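Local structure of computationally designed four-helix bundle protein (Synthetic construct, 3U3B) at residues 50-53 / 54-58. The protein has no known function and is a synthetic four-helix bundle, made by complete computational redesign of a hydrophobic core on what is probably a histidine-phosphotransfer-like fold. Residues are numbered along the deposited sequence; the frame is centred on the assembly and turned at random.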
loop_
_atom_site.group_PDB
_atom_site.type_symbol
_atom_site.label_atom_id
_atom_site.label_comp_id
_atom_site.label_asym_id
_atom_site.label_seq_id
_atom_site.Cartn_x
_atom_site.Cartn_y
_atom_site.Cartn_z
ATOM N N LYS A 50 -5.358 4.398 -2.129
ATOM C CA LYS A 50 -5.911 5.397 -1.228
ATOM C C LYS A 50 -7.101 6.089 -1.868
ATOM O O LYS A 50 -8.124 6.262 -1.212
ATOM C CB LYS A 50 -4.836 6.418 -0.911
ATOM C CG LYS A 50 -5.261 7.630 -0.090
ATOM C CD LYS A 50 -5.656 7.269 1.305
ATOM C CE LYS A 50 -5.720 8.515 2.186
ATOM N NZ LYS A 50 -6.616 9.565 1.630
ATOM N N GLU A 51 -6.954 6.469 -3.136
ATOM C CA GLU A 51 -8.057 7.049 -3.926
ATOM C C GLU A 51 -9.278 6.108 -3.906
ATOM O O GLU A 51 -10.408 6.542 -3.649
ATOM C CB GLU A 51 -7.610 7.292 -5.370
ATOM C CG GLU A 51 -8.746 7.801 -6.268
ATOM C CD GLU A 51 -8.360 7.972 -7.721
ATOM O OE1 GLU A 51 -7.238 7.576 -8.119
ATOM O OE2 GLU A 51 -9.197 8.507 -8.483
ATOM N N ILE A 52 -9.062 4.828 -4.194
ATOM C CA ILE A 52 -10.163 3.856 -4.196
ATOM C C ILE A 52 -10.835 3.747 -2.822
ATOM O O ILE A 52 -12.079 3.779 -2.730
ATOM C CB ILE A 52 -9.692 2.466 -4.654
ATOM C CG1 ILE A 52 -9.278 2.517 -6.119
ATOM C CG2 ILE A 52 -10.782 1.383 -4.413
ATOM C CD1 ILE A 52 -8.451 1.371 -6.538
ATOM N N THR A 53 -10.037 3.640 -1.760
ATOM C CA THR A 53 -10.614 3.476 -0.422
ATOM C C THR A 53 -11.417 4.703 -0.003
ATOM O O THR A 53 -12.430 4.576 0.709
ATOM C CB THR A 53 -9.550 3.191 0.640
ATOM O OG1 THR A 53 -8.561 4.231 0.613
ATOM C CG2 THR A 53 -8.928 1.876 0.371
ATOM N N GLU A 54 -10.998 5.881 -0.470
ATOM C CA GLU A 54 -11.738 7.093 -0.154
ATOM C C GLU A 54 -13.085 7.073 -0.860
ATOM O O GLU A 54 -14.100 7.456 -0.287
ATOM C CB GLU A 54 -10.978 8.352 -0.574
ATOM C CG GLU A 54 -9.756 8.700 0.269
ATOM C CD GLU A 54 -10.079 8.919 1.750
ATOM O OE1 GLU A 54 -11.218 8.640 2.183
ATOM O OE2 GLU A 54 -9.177 9.372 2.494
ATOM N N THR A 55 -13.084 6.641 -2.113
ATOM C CA THR A 55 -14.319 6.540 -2.858
ATOM C C THR A 55 -15.282 5.594 -2.154
ATOM O O THR A 55 -16.484 5.858 -2.079
ATOM C CB THR A 55 -14.054 6.053 -4.292
ATOM O OG1 THR A 55 -13.188 6.987 -4.957
ATOM C CG2 THR A 55 -15.352 5.936 -5.067
ATOM N N MET A 56 -14.749 4.493 -1.641
ATOM C CA MET A 56 -15.573 3.443 -1.049
ATOM C C MET A 56 -16.001 3.735 0.381
ATOM O O MET A 56 -16.944 3.115 0.885
ATOM C CB MET A 56 -14.819 2.110 -1.087
ATOM C CG MET A 56 -14.595 1.582 -2.488
ATOM S SD MET A 56 -16.093 1.626 -3.500
ATOM C CE MET A 56 -17.240 0.748 -2.434
ATOM N N GLY A 57 -15.325 4.674 1.032
ATOM C CA GLY A 57 -15.648 5.019 2.406
ATOM C C GLY A 57 -14.963 4.057 3.377
ATOM O O GLY A 57 -15.358 3.930 4.541
ATOM N N PHE A 58 -13.919 3.386 2.897
ATOM C CA PHE A 58 -13.124 2.486 3.735
ATOM C C PHE A 58 -12.118 3.274 4.575
ATOM O O PHE A 58 -10.917 3.222 4.335
ATOM C CB PHE A 58 -12.364 1.467 2.878
ATOM C CG PHE A 58 -13.246 0.513 2.115
ATOM C CD1 PHE A 58 -14.567 0.297 2.482
ATOM C CD2 PHE A 58 -12.742 -0.177 1.030
ATOM C CE1 PHE A 58 -15.359 -0.589 1.769
ATOM C CE2 PHE A 58 -13.532 -1.063 0.317
ATOM C CZ PHE A 58 -14.848 -1.265 0.691
#
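Thr53 O lies oblique to the Phe58 ring, while one face of that ring carries Met56 CB, 3.6 Å above its plane and over its centre. At the root of the ring, Phe58 CB meets Thr53 CB at 4.0 Å. The flat carboxylate of Glu54 takes Lys50 at one oxygen: Lys50 NZ forms a salt bridge at 2.7 Å to Glu54 OE2, on its anti lone pair, turned away from OE1. The lysine, CG anti to its own N (chi1 174°), bends at chi2 and chi4 to keep NZ beside its own turn, where the Glu54 chain, bent at chi2, reaches back. With an alanine at Lys50, the Glu54 carboxylate would probably lose its charged mate and be free to turn. Lys50 O is gripped twice from the same face of its plane, by Glu54 N at 3.0 Å and by Thr53 OG1 at 2.8 Å; the hydroxyl, at chi1 55°, is directed back along the helix. Ile52 CG2 packs against Met56 CG, one turn later, at 4.3 Å, and both side chains also touch Val11 of helix 3-30, while Thr53 leans on Val61, Ala62 and Leu65 of helix 59-76. Helix 36-56 ends in a Schellman motif: Phe58 N bonds to Thr53 O at 2.9 Å, and Gly57 N reaches Glu54 O in a weak bond. Gly57 is the C-prime residue, and its positive phi (84°) would jam a side chain against the preceding carbonyl oxygen. The chain can thus reverse within a residue or two, Phe58 already serving as N-cap of helix 59-76. Chemically, the exposed side of this last turn is tied by opposite charges and the inner side by apolar contacts, with Phe58 N and, weakly, Gly57 N satisfying Thr53 O.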